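Local coordinates for protein subdomain of Desmoplakin Carboxy-Terminal domain (DPCT) (Homo sapiens, PDB 1LM5) that probably binds intermediate filaments through a plakin-repeat domain, as part of the carboxy-terminal region that links desmosomes to the cytoskeleton, at residues Ile14-Asn19 and Ile29-Val34; Ile23-Gly28 and Arg41-Gln46; Thr167-Lys172 and Arg193-Ala198; Ile52-Thr57 and Val67-Ile72. All blocks are in the same frame, centred on the assembly; numbering follows the deposited sequence.

Contact 1: residues Ile14-Asn19 and Ile29-Val34; sequences IFDTEN and IERGIV
The Asp16 carboxylate carbon stands anti to the backbone N (chi1 180°), which carries OD1 across to the guanidinium of Arg31, whose chain is bent at chi2 and chi3. The salt bridge is short, 2.6 Å from Arg31 NH2 to Asp16 OD1, with an N-H...O angle of 156°. Arg31 NE to OD1 is a weak second bond at 3.3 Å. Carboxylate and guanidinium planes stand 61° apart, and OD1 sits at the guanidinium edge while meeting NH2 on its anti side, somewhat out of the carboxylate plane. Asn19 ND2 also donates to Asp16 OD1 (2.8 Å), from the same face of the carboxylate as Arg31 NH2. The other oxygen, OD2, accepts from Asn19 N in an Asx motif that shapes the turn leaving strand 11-16.

Within the plakin-repeat fold, the end of this inner strand meets the end of helix 25-30, where Gly32 at positive phi completes a Schellman motif. Ile33 CD1 then packs crosswise against Asp16 CG, 3.8 Å away, and more loosely against Ile14 CG2. Ile14 CD1 and Val34 CG2 meet tip to tip at 3.8 Å. Strand 21-23 adds Ile23 to this group, and Glu21 gives Arg31 NH2 a second carboxylate.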
loop_
_atom_site.group_PDB
_atom_site.type_symbol
_atom_site.label_atom_id
_atom_site.label_comp_id
_atom_site.label_asym_id
_atom_site.label_seq_id
_atom_site.Cartn_x
_atom_site.Cartn_y
_atom_site.Cartn_z
ATOM N N ILE B 14 -22.364 -1.435 -2.875
ATOM C CA ILE B 14 -23.646 -1.358 -2.219
ATOM C C ILE B 14 -24.387 -2.673 -2.209
ATOM O O ILE B 14 -24.295 -3.450 -3.150
ATOM C CB ILE B 14 -24.501 -0.335 -2.963
ATOM C CG1 ILE B 14 -23.791 1.018 -2.937
ATOM C CG2 ILE B 14 -25.893 -0.273 -2.369
ATOM C CD1 ILE B 14 -23.698 1.609 -1.559
ATOM N N PHE B 15 -25.104 -2.937 -1.128
ATOM C CA PHE B 15 -25.907 -4.133 -1.110
ATOM C C PHE B 15 -27.332 -3.612 -1.156
ATOM O O PHE B 15 -27.821 -2.996 -0.206
ATOM C CB PHE B 15 -25.696 -4.972 0.144
ATOM C CG PHE B 15 -26.418 -6.280 0.087
ATOM C CD1 PHE B 15 -25.925 -7.322 -0.701
ATOM C CD2 PHE B 15 -27.644 -6.444 0.736
ATOM C CE1 PHE B 15 -26.647 -8.511 -0.852
ATOM C CE2 PHE B 15 -28.382 -7.635 0.596
ATOM C CZ PHE B 15 -27.882 -8.666 -0.200
ATOM N N ASP B 16 -27.979 -3.818 -2.293
ATOM C CA ASP B 16 -29.354 -3.384 -2.478
ATOM C C ASP B 16 -30.231 -4.383 -1.728
ATOM O O ASP B 16 -30.478 -5.492 -2.199
ATOM C CB ASP B 16 -29.674 -3.366 -3.974
ATOM C CG ASP B 16 -31.093 -2.932 -4.270
ATOM O OD1 ASP B 16 -31.349 -2.574 -5.433
ATOM O OD2 ASP B 16 -31.951 -2.954 -3.362
ATOM N N THR B 17 -30.672 -3.977 -0.542
ATOM C CA THR B 17 -31.491 -4.814 0.325
ATOM C C THR B 17 -32.775 -5.286 -0.331
ATOM O O THR B 17 -33.140 -6.457 -0.223
ATOM C CB THR B 17 -31.854 -4.061 1.625
ATOM O OG1 THR B 17 -30.655 -3.743 2.343
ATOM C CG2 THR B 17 -32.745 -4.928 2.503
ATOM N N GLU B 18 -33.462 -4.376 -1.007
ATOM C CA GLU B 18 -34.713 -4.720 -1.662
ATOM C C GLU B 18 -34.521 -5.829 -2.685
ATOM O O GLU B 18 -35.354 -6.729 -2.796
ATOM C CB GLU B 18 -35.314 -3.488 -2.343
ATOM C CG GLU B 18 -36.608 -3.770 -3.099
ATOM C CD GLU B 18 -37.304 -2.507 -3.568
ATOM O OE1 GLU B 18 -37.590 -1.632 -2.719
ATOM O OE2 GLU B 18 -37.576 -2.391 -4.784
ATOM N N ASN B 19 -33.421 -5.761 -3.427
ATOM C CA ASN B 19 -33.136 -6.751 -4.453
ATOM C C ASN B 19 -32.128 -7.790 -4.015
ATOM O O ASN B 19 -31.707 -8.622 -4.821
ATOM C CB ASN B 19 -32.638 -6.060 -5.730
ATOM C CG ASN B 19 -33.723 -5.248 -6.402
ATOM O OD1 ASN B 19 -34.795 -5.774 -6.708
ATOM N ND2 ASN B 19 -33.458 -3.967 -6.636
ATOM N N ILE B 29 -26.758 4.892 -6.954
ATOM C CA ILE B 29 -27.200 6.244 -7.253
ATOM C C ILE B 29 -28.305 6.154 -8.305
ATOM O O ILE B 29 -29.395 6.691 -8.126
ATOM C CB ILE B 29 -26.054 7.091 -7.826
ATOM C CG1 ILE B 29 -24.934 7.215 -6.790
ATOM C CG2 ILE B 29 -26.570 8.488 -8.208
ATOM C CD1 ILE B 29 -23.753 7.999 -7.307
ATOM N N GLU B 30 -28.007 5.462 -9.398
ATOM C CA GLU B 30 -28.957 5.296 -10.494
ATOM C C GLU B 30 -30.328 4.823 -10.011
ATOM O O GLU B 30 -31.358 5.370 -10.400
ATOM C CB GLU B 30 -28.404 4.292 -11.507
ATOM C CG GLU B 30 -29.320 4.051 -12.688
ATOM C CD GLU B 30 -29.417 5.266 -13.583
ATOM O OE1 GLU B 30 -30.373 5.344 -14.386
ATOM O OE2 GLU B 30 -28.526 6.140 -13.488
ATOM N N ARG B 31 -30.339 3.803 -9.157
ATOM C CA ARG B 31 -31.592 3.254 -8.655
ATOM C C ARG B 31 -32.204 4.146 -7.581
ATOM O O ARG B 31 -33.251 3.836 -7.019
ATOM C CB ARG B 31 -31.354 1.830 -8.133
ATOM C CG ARG B 31 -30.352 1.091 -8.999
ATOM C CD ARG B 31 -30.764 -0.292 -9.439
ATOM N NE ARG B 31 -30.605 -1.301 -8.402
ATOM C CZ ARG B 31 -30.255 -2.564 -8.641
ATOM N NH1 ARG B 31 -30.014 -2.975 -9.881
ATOM N NH2 ARG B 31 -30.174 -3.430 -7.643
ATOM N N GLY B 32 -31.542 5.263 -7.311
ATOM C CA GLY B 32 -32.042 6.197 -6.327
ATOM C C GLY B 32 -32.030 5.707 -4.893
ATOM O O GLY B 32 -32.786 6.221 -4.072
ATOM N N ILE B 33 -31.187 4.727 -4.579
ATOM C CA ILE B 33 -31.118 4.230 -3.206
ATOM C C ILE B 33 -29.927 4.835 -2.463
ATOM O O ILE B 33 -29.847 4.772 -1.236
ATOM C CB ILE B 33 -31.076 2.686 -3.154
ATOM C CG1 ILE B 33 -29.858 2.139 -3.902
ATOM C CG2 ILE B 33 -32.367 2.139 -3.755
ATOM C CD1 ILE B 33 -29.727 0.618 -3.788
ATOM N N VAL B 34 -29.006 5.418 -3.228
ATOM C CA VAL B 34 -27.840 6.118 -2.686
ATOM C C VAL B 34 -27.886 7.481 -3.385
ATOM O O VAL B 34 -27.961 7.541 -4.615
ATOM C CB VAL B 34 -26.513 5.420 -3.066
ATOM C CG1 VAL B 34 -25.343 6.214 -2.516
ATOM C CG2 VAL B 34 -26.502 3.987 -2.553
#

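Contact 2: residues Ile23-Gly28 and Arg41-Gln46; sequences ISITEG and RLLEAQ
Two successive helices of this plakin-repeat fragment, 25-30 and 36-47, meet here through one isoleucine at the start of the first. Ile25 is the centre of the contact: its CA is 7.3 Å from that of Leu43, its CD1 meets Leu42, Leu43 and Gln46, and its CG2 meets Leu43. CG1 lies anti to the carbonyl carbon (chi1 -72°), and an extended chi2 carries CD1 to Leu42 CB at 3.5 Å, a close carbon contact. The same methyl rests 3.5 Å from Gln46 NE2, an apolar approach to an amide whose polar needs are met elsewhere: NE2 donates to the carbonyls of Ile11 and Ala12, and OE1 accepts from Ile53 N. The other branch, Ile25 CG2, meets Leu43 CD2 at 3.6 Å, the two side chains running antiparallel alongside one another. Leu43 CD1 also touches Ile25 CD1, so its forked end spans both branches.

No hydrogen bond crosses between the segments. The start of helix 25-30 is instead fixed from within, by Ser24 OG accepting from Glu27 N at 2.9 Å with an angle of 161°. Beyond Ile25, Thr26 OG1 bonds to the carbonyl of Val71. The contact is thus a serine N-capped helix start whose first-turn isoleucine packs between helix 36-47 and, through Ile14, strand 11-16: a helix-on-sheet core.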
loop_
_atom_site.group_PDB
_atom_site.type_symbol
_atom_site.label_atom_id
_atom_site.label_comp_id
_atom_site.label_asym_id
_atom_site.label_seq_id
_atom_site.Cartn_x
_atom_site.Cartn_y
_atom_site.Cartn_z
ATOM N N ILE B 23 -24.481 -4.152 -5.781
ATOM C CA ILE B 23 -24.434 -3.302 -6.960
ATOM C C ILE B 23 -23.349 -2.263 -6.707
ATOM O O ILE B 23 -22.917 -2.059 -5.567
ATOM C CB ILE B 23 -25.771 -2.581 -7.210
ATOM C CG1 ILE B 23 -26.129 -1.705 -6.005
ATOM C CG2 ILE B 23 -26.854 -3.607 -7.485
ATOM C CD1 ILE B 23 -27.415 -0.920 -6.177
ATOM N N SER B 24 -22.906 -1.607 -7.769
ATOM C CA SER B 24 -21.881 -0.588 -7.617
ATOM C C SER B 24 -22.516 0.621 -6.959
ATOM O O SER B 24 -23.743 0.762 -6.903
ATOM C CB SER B 24 -21.338 -0.166 -8.973
ATOM O OG SER B 24 -22.347 0.537 -9.684
ATOM N N ILE B 25 -21.672 1.504 -6.465
ATOM C CA ILE B 25 -22.154 2.721 -5.854
ATOM C C ILE B 25 -22.925 3.489 -6.927
ATOM O O ILE B 25 -24.000 4.023 -6.681
ATOM C CB ILE B 25 -20.966 3.533 -5.342
ATOM C CG1 ILE B 25 -20.385 2.826 -4.116
ATOM C CG2 ILE B 25 -21.385 4.949 -4.984
ATOM C CD1 ILE B 25 -18.974 3.258 -3.776
ATOM N N THR B 26 -22.359 3.527 -8.124
ATOM C CA THR B 26 -22.987 4.213 -9.248
ATOM C C THR B 26 -24.398 3.677 -9.484
ATOM O O THR B 26 -25.353 4.443 -9.639
ATOM C CB THR B 26 -22.126 4.029 -10.510
ATOM O OG1 THR B 26 -20.873 4.674 -10.291
ATOM C CG2 THR B 26 -22.792 4.643 -11.740
ATOM N N GLU B 27 -24.535 2.357 -9.493
ATOM C CA GLU B 27 -25.840 1.763 -9.713
ATOM C C GLU B 27 -26.775 2.149 -8.568
ATOM O O GLU B 27 -27.972 2.378 -8.777
ATOM C CB GLU B 27 -25.711 0.242 -9.827
ATOM C CG GLU B 27 -27.038 -0.456 -10.114
ATOM C CD GLU B 27 -27.689 0.026 -11.400
ATOM O OE1 GLU B 27 -28.897 -0.216 -11.572
ATOM O OE2 GLU B 27 -26.998 0.638 -12.242
ATOM N N GLY B 28 -26.222 2.245 -7.357
ATOM C CA GLY B 28 -27.033 2.617 -6.211
ATOM C C GLY B 28 -27.601 4.005 -6.440
ATOM O O GLY B 28 -28.769 4.278 -6.158
ATOM N N ARG B 41 -19.037 10.594 -2.583
ATOM C CA ARG B 41 -18.085 10.520 -1.498
ATOM C C ARG B 41 -17.605 9.119 -1.259
ATOM O O ARG B 41 -16.448 8.928 -0.929
ATOM C CB ARG B 41 -18.682 11.149 -0.254
ATOM C CG ARG B 41 -18.720 12.638 -0.455
ATOM C CD ARG B 41 -19.519 13.390 0.551
ATOM N NE ARG B 41 -19.478 14.791 0.155
ATOM C CZ ARG B 41 -20.065 15.777 0.818
ATOM N NH1 ARG B 41 -20.750 15.524 1.927
ATOM N NH2 ARG B 41 -19.948 17.020 0.369
ATOM N N LEU B 42 -18.471 8.128 -1.446
ATOM C CA LEU B 42 -18.009 6.760 -1.261
ATOM C C LEU B 42 -16.985 6.489 -2.350
ATOM O O LEU B 42 -16.002 5.793 -2.117
ATOM C CB LEU B 42 -19.155 5.762 -1.379
ATOM C CG LEU B 42 -20.138 5.869 -0.217
ATOM C CD1 LEU B 42 -21.291 4.923 -0.460
ATOM C CD2 LEU B 42 -19.433 5.564 1.088
ATOM N N LEU B 43 -17.228 7.042 -3.538
ATOM C CA LEU B 43 -16.306 6.863 -4.662
ATOM C C LEU B 43 -15.026 7.651 -4.393
ATOM O O LEU B 43 -13.943 7.215 -4.757
ATOM C CB LEU B 43 -16.923 7.355 -5.977
ATOM C CG LEU B 43 -17.676 6.441 -6.953
ATOM C CD1 LEU B 43 -17.501 4.985 -6.583
ATOM C CD2 LEU B 43 -19.117 6.847 -7.020
ATOM N N GLU B 44 -15.146 8.818 -3.769
ATOM C CA GLU B 44 -13.946 9.595 -3.469
ATOM C C GLU B 44 -13.078 8.787 -2.530
ATOM O O GLU B 44 -11.871 8.720 -2.695
ATOM C CB GLU B 44 -14.301 10.920 -2.799
ATOM C CG GLU B 44 -15.036 11.881 -3.700
ATOM C CD GLU B 44 -15.463 13.124 -2.966
ATOM O OE1 GLU B 44 -15.658 13.046 -1.735
ATOM O OE2 GLU B 44 -15.620 14.169 -3.625
ATOM N N ALA B 45 -13.710 8.168 -1.544
ATOM C CA ALA B 45 -12.977 7.368 -0.579
ATOM C C ALA B 45 -12.155 6.311 -1.310
ATOM O O ALA B 45 -11.064 5.958 -0.876
ATOM C CB ALA B 45 -13.937 6.711 0.397
ATOM N N GLN B 46 -12.676 5.824 -2.430
ATOM C CA GLN B 46 -11.963 4.816 -3.191
ATOM C C GLN B 46 -10.882 5.482 -4.010
ATOM O O GLN B 46 -9.735 5.069 -3.982
ATOM C CB GLN B 46 -12.923 4.074 -4.111
ATOM C CG GLN B 46 -14.061 3.422 -3.375
ATOM C CD GLN B 46 -14.947 2.663 -4.314
ATOM O OE1 GLN B 46 -14.866 2.849 -5.519
ATOM N NE2 GLN B 46 -15.807 1.803 -3.773
#

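Contact 3: residues Thr167-Lys172 and Arg193-Ala198; sequences TCPKTK and RLLEAA
Lys172 NZ and Ala198 N both donate to the carbonyl oxygen of Pro169, and they reach it from opposite faces of the carbonyl plane. The lysine bond, NZ to Pro169 O, is the shorter at 2.6 Å; the hydrogen bond from Ala198 N is 3.1 Å long and nearly straight at hydrogen, 167°. NZ also donates to Ala198 O at 2.8 Å, lying nearly along the C=O axis, so one ammonium group joins the loop carbonyl to the strand end. A bend at chi2 (-52°) folds the Lys172 chain back over its own loop to make this possible. Further out, the fully extended Lys170 lies beside Glu196, both pointing the same way, and closes a weak salt bridge from NZ to OE2 at 3.3 Å.

Next to these polar groups the proline ring packs on the strand. Pro169 CB and Ala197 CB approach to 3.3 Å, closer than ordinary carbon contact, while Pro169 CD rests on Leu195 CD1 at 3.7 Å, the side chains crossing at about a right angle. The loop between strands 166-167 and 174-175 thus seats on strand 193-197, which runs between strands 11-16 and 185-186 of the mixed sheet, with Leu195 also touching Ala180 of helix 177-183.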
loop_
_atom_site.group_PDB
_atom_site.type_symbol
_atom_site.label_atom_id
_atom_site.label_comp_id
_atom_site.label_asym_id
_atom_site.label_seq_id
_atom_site.Cartn_x
_atom_site.Cartn_y
_atom_site.Cartn_z
ATOM N N THR B 167 -25.027 10.187 3.656
ATOM C CA THR B 167 -26.400 9.888 3.987
ATOM C C THR B 167 -26.371 8.376 3.932
ATOM O O THR B 167 -26.136 7.802 2.872
ATOM C CB THR B 167 -27.380 10.404 2.941
ATOM O OG1 THR B 167 -27.374 11.835 2.955
ATOM C CG2 THR B 167 -28.774 9.892 3.238
ATOM N N CYS B 168 -26.551 7.740 5.083
ATOM C CA CYS B 168 -26.552 6.287 5.162
ATOM C C CYS B 168 -27.612 5.816 4.177
ATOM O O CYS B 168 -28.784 6.155 4.312
ATOM C CB CYS B 168 -26.910 5.841 6.585
ATOM S SG CYS B 168 -26.823 4.068 6.858
ATOM N N PRO B 169 -27.210 5.033 3.170
ATOM C CA PRO B 169 -28.113 4.512 2.140
ATOM C C PRO B 169 -29.294 3.713 2.646
ATOM O O PRO B 169 -30.303 3.597 1.954
ATOM C CB PRO B 169 -27.191 3.665 1.272
ATOM C CG PRO B 169 -25.890 4.364 1.388
ATOM C CD PRO B 169 -25.818 4.657 2.868
ATOM N N LYS B 170 -29.174 3.144 3.838
ATOM C CA LYS B 170 -30.281 2.371 4.378
ATOM C C LYS B 170 -31.195 3.236 5.253
ATOM O O LYS B 170 -32.388 3.379 4.978
ATOM C CB LYS B 170 -29.761 1.183 5.191
ATOM C CG LYS B 170 -30.879 0.266 5.679
ATOM C CD LYS B 170 -30.372 -0.849 6.564
ATOM C CE LYS B 170 -31.521 -1.714 7.048
ATOM N NZ LYS B 170 -31.031 -2.873 7.850
ATOM N N THR B 171 -30.627 3.836 6.290
ATOM C CA THR B 171 -31.403 4.659 7.214
ATOM C C THR B 171 -31.708 6.058 6.701
ATOM O O THR B 171 -32.659 6.697 7.152
ATOM C CB THR B 171 -30.680 4.807 8.556
ATOM O OG1 THR B 171 -29.473 5.563 8.366
ATOM C CG2 THR B 171 -30.341 3.429 9.122
ATOM N N LYS B 172 -30.897 6.528 5.763
ATOM C CA LYS B 172 -31.041 7.856 5.182
ATOM C C LYS B 172 -30.620 8.944 6.164
ATOM O O LYS B 172 -30.840 10.128 5.931
ATOM C CB LYS B 172 -32.474 8.094 4.702
ATOM C CG LYS B 172 -32.980 7.014 3.758
ATOM C CD LYS B 172 -32.015 6.782 2.605
ATOM C CE LYS B 172 -32.498 5.658 1.703
ATOM N NZ LYS B 172 -31.565 5.408 0.564
ATOM N N ARG B 193 -16.242 -4.866 1.073
ATOM C CA ARG B 193 -17.083 -4.195 2.043
ATOM C C ARG B 193 -18.246 -3.512 1.360
ATOM O O ARG B 193 -18.059 -2.693 0.461
ATOM C CB ARG B 193 -16.255 -3.186 2.819
ATOM C CG ARG B 193 -16.944 -2.590 4.006
ATOM C CD ARG B 193 -15.904 -1.865 4.862
ATOM N NE ARG B 193 -14.890 -2.799 5.334
ATOM C CZ ARG B 193 -15.060 -3.638 6.353
ATOM N NH1 ARG B 193 -16.203 -3.661 7.023
ATOM N NH2 ARG B 193 -14.089 -4.474 6.682
ATOM N N LEU B 194 -19.450 -3.859 1.801
ATOM C CA LEU B 194 -20.667 -3.314 1.222
ATOM C C LEU B 194 -21.470 -2.526 2.233
ATOM O O LEU B 194 -21.455 -2.828 3.423
ATOM C CB LEU B 194 -21.568 -4.438 0.702
ATOM C CG LEU B 194 -20.954 -5.558 -0.135
ATOM C CD1 LEU B 194 -22.075 -6.430 -0.704
ATOM C CD2 LEU B 194 -20.116 -4.966 -1.251
ATOM N N LEU B 195 -22.175 -1.521 1.734
ATOM C CA LEU B 195 -23.041 -0.698 2.557
ATOM C C LEU B 195 -24.448 -0.998 2.068
ATOM O O LEU B 195 -24.712 -0.916 0.867
ATOM C CB LEU B 195 -22.759 0.778 2.324
ATOM C CG LEU B 195 -22.331 1.655 3.487
ATOM C CD1 LEU B 195 -22.462 3.113 3.068
ATOM C CD2 LEU B 195 -23.164 1.344 4.717
ATOM N N GLU B 196 -25.349 -1.352 2.977
ATOM C CA GLU B 196 -26.716 -1.632 2.572
ATOM C C GLU B 196 -27.438 -0.349 2.161
ATOM O O GLU B 196 -27.169 0.726 2.693
ATOM C CB GLU B 196 -27.482 -2.305 3.706
ATOM C CG GLU B 196 -27.006 -3.705 3.991
ATOM C CD GLU B 196 -27.818 -4.384 5.080
ATOM O OE1 GLU B 196 -27.492 -5.542 5.413
ATOM O OE2 GLU B 196 -28.774 -3.766 5.598
ATOM N N ALA B 197 -28.351 -0.475 1.205
ATOM C CA ALA B 197 -29.120 0.656 0.722
ATOM C C ALA B 197 -30.541 0.186 0.444
ATOM O O ALA B 197 -30.754 -0.927 -0.045
ATOM C CB ALA B 197 -28.505 1.212 -0.548
ATOM N N ALA B 198 -31.502 1.038 0.764
ATOM C CA ALA B 198 -32.908 0.730 0.557
ATOM C C ALA B 198 -33.581 1.976 0.013
ATOM O O ALA B 198 -33.060 3.081 0.169
ATOM C CB ALA B 198 -33.553 0.318 1.881
#

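Contact 4: residues Ile52-Thr57 and Val67-Ile72; sequences IIHPTT and VSQGVI
The His54 imidazole takes Gln69 OE1 at its edge, near the ring plane, with CD2 to OE1 at 3.2 Å; the ring and the glutamine amide are turned 35° from each other. In its own loop, Thr56 N donates to ND1 within the ring plane (3.0 Å, 160°), a bond that would limit rotation of the imidazole, and Thr57 CG2 lies over one ring face, offset toward the rim. With chi1 at -172° the ring extends away from the backbone N and reaches Gln69.

Val71 takes up the apolar side. Its CG2 approaches His54 CD2 obliquely, and its two methyls lie equally far from Pro55 CD. The closest carbon pair is Val71 CG1 with Ile52 CG2 at 3.5 Å, the side chains passing in opposite directions; the same Ile52 methyl reaches Ile72 CG2 at 3.8 Å. Both isoleucines go on to meet Leu80 of helix 74-88. Gly70, at positive phi, ends helix 63-68 in a Schellman motif, bringing Val71 and Ile72 back against the strand 52-53 region. Strands 52-53 and 60-61 with helix 63-68 form the beta-hairpin and first helix of the plakin (plectin) repeat, which a second helix, 74-88, follows.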
loop_
_atom_site.group_PDB
_atom_site.type_symbol
_atom_site.label_atom_id
_atom_site.label_comp_id
_atom_site.label_asym_id
_atom_site.label_seq_id
_atom_site.Cartn_x
_atom_site.Cartn_y
_atom_site.Cartn_z
ATOM N N ILE B 52 -10.927 3.579 -7.913
ATOM C CA ILE B 52 -12.332 3.241 -7.834
ATOM C C ILE B 52 -12.328 1.719 -7.727
ATOM O O ILE B 52 -11.617 1.038 -8.468
ATOM C CB ILE B 52 -13.058 3.695 -9.103
ATOM C CG1 ILE B 52 -12.938 5.220 -9.235
ATOM C CG2 ILE B 52 -14.516 3.279 -9.045
ATOM C CD1 ILE B 52 -13.514 5.983 -8.025
ATOM N N ILE B 53 -13.095 1.181 -6.791
ATOM C CA ILE B 53 -13.099 -0.258 -6.612
ATOM C C ILE B 53 -14.112 -0.939 -7.507
ATOM O O ILE B 53 -15.296 -0.610 -7.476
ATOM C CB ILE B 53 -13.382 -0.623 -5.139
ATOM C CG1 ILE B 53 -12.311 0.018 -4.254
ATOM C CG2 ILE B 53 -13.390 -2.159 -4.958
ATOM C CD1 ILE B 53 -12.567 -0.122 -2.763
ATOM N N HIS B 54 -13.650 -1.892 -8.312
ATOM C CA HIS B 54 -14.585 -2.588 -9.179
ATOM C C HIS B 54 -15.446 -3.412 -8.231
ATOM O O HIS B 54 -14.940 -4.213 -7.462
ATOM C CB HIS B 54 -13.869 -3.486 -10.169
ATOM C CG HIS B 54 -14.793 -4.071 -11.183
ATOM N ND1 HIS B 54 -15.781 -4.970 -10.848
ATOM C CD2 HIS B 54 -14.944 -3.818 -12.506
ATOM C CE1 HIS B 54 -16.506 -5.243 -11.920
ATOM N NE2 HIS B 54 -16.020 -4.557 -12.937
ATOM N N PRO B 55 -16.765 -3.224 -8.284
ATOM C CA PRO B 55 -17.671 -3.952 -7.391
ATOM C C PRO B 55 -17.614 -5.468 -7.372
ATOM O O PRO B 55 -17.960 -6.078 -6.365
ATOM C CB PRO B 55 -19.043 -3.423 -7.787
ATOM C CG PRO B 55 -18.884 -3.111 -9.222
ATOM C CD PRO B 55 -17.518 -2.481 -9.306
ATOM N N THR B 56 -17.170 -6.081 -8.461
ATOM C CA THR B 56 -17.124 -7.536 -8.485
ATOM C C THR B 56 -15.720 -8.086 -8.273
ATOM O O THR B 56 -15.537 -9.032 -7.510
ATOM C CB THR B 56 -17.692 -8.091 -9.813
ATOM O OG1 THR B 56 -16.745 -7.888 -10.863
ATOM C CG2 THR B 56 -18.970 -7.380 -10.175
ATOM N N THR B 57 -14.730 -7.479 -8.924
ATOM C CA THR B 57 -13.347 -7.941 -8.820
ATOM C C THR B 57 -12.568 -7.321 -7.674
ATOM O O THR B 57 -11.605 -7.911 -7.184
ATOM C CB THR B 57 -12.559 -7.664 -10.116
ATOM O OG1 THR B 57 -12.370 -6.252 -10.276
ATOM C CG2 THR B 57 -13.314 -8.204 -11.317
ATOM N N VAL B 67 -14.690 4.677 -15.692
ATOM C CA VAL B 67 -15.710 5.170 -16.619
ATOM C C VAL B 67 -15.833 4.167 -17.758
ATOM O O VAL B 67 -16.930 3.786 -18.153
ATOM C CB VAL B 67 -15.347 6.552 -17.201
ATOM C CG1 VAL B 67 -16.235 6.868 -18.418
ATOM C CG2 VAL B 67 -15.534 7.606 -16.139
ATOM N N SER B 68 -14.693 3.734 -18.270
ATOM C CA SER B 68 -14.676 2.785 -19.363
ATOM C C SER B 68 -15.436 1.507 -19.029
ATOM O O SER B 68 -16.078 0.923 -19.890
ATOM C CB SER B 68 -13.230 2.460 -19.737
ATOM O OG SER B 68 -12.631 3.616 -20.292
ATOM N N GLN B 69 -15.379 1.095 -17.768
ATOM C CA GLN B 69 -16.063 -0.116 -17.348
ATOM C C GLN B 69 -17.476 0.088 -16.815
ATOM O O GLN B 69 -18.126 -0.866 -16.370
ATOM C CB GLN B 69 -15.195 -0.840 -16.323
ATOM C CG GLN B 69 -13.880 -1.317 -16.915
ATOM C CD GLN B 69 -12.996 -1.988 -15.894
ATOM O OE1 GLN B 69 -13.457 -2.808 -15.108
ATOM N NE2 GLN B 69 -11.710 -1.649 -15.906
ATOM N N GLY B 70 -17.956 1.325 -16.873
ATOM C CA GLY B 70 -19.292 1.625 -16.399
ATOM C C GLY B 70 -19.399 1.616 -14.886
ATOM O O GLY B 70 -20.503 1.661 -14.342
ATOM N N VAL B 71 -18.255 1.565 -14.211
ATOM C CA VAL B 71 -18.250 1.542 -12.756
ATOM C C VAL B 71 -18.694 2.904 -12.230
ATOM O O VAL B 71 -19.284 3.000 -11.160
ATOM C CB VAL B 71 -16.869 1.176 -12.208
ATOM C CG1 VAL B 71 -16.876 1.286 -10.683
ATOM C CG2 VAL B 71 -16.523 -0.250 -12.628
ATOM N N ILE B 72 -18.394 3.952 -12.994
ATOM C CA ILE B 72 -18.809 5.312 -12.648
ATOM C C ILE B 72 -19.101 5.981 -13.986
ATOM O O ILE B 72 -18.538 5.583 -15.016
ATOM C CB ILE B 72 -17.699 6.136 -11.929
ATOM C CG1 ILE B 72 -16.547 6.434 -12.888
ATOM C CG2 ILE B 72 -17.177 5.373 -10.701
ATOM C CD1 ILE B 72 -15.394 7.199 -12.237
#

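In the fold
Contacts 1 and 2 share helix 25-30: contact 2 packs its start against helix 36-47 in the apolar interior, its centre about 9 Å from the centre of the chain, whereas contact 1 joins its end to strand 11-16 and places a salt bridge beside buried aliphatic groups. Contact 3 reaches the same sheet through the adjoining strand 193-197; it is partly buried and relies on lysine bonds near the surface. Contact 4, also partly buried, has no hydrogen bond across its segments, like contact 2, and is bonded to side chains from both helices of that contact. Contacts 1 and 4 resemble each other, each bringing the chain back after a Schellman turn, but stay about 6 Å apart at their nearest atoms.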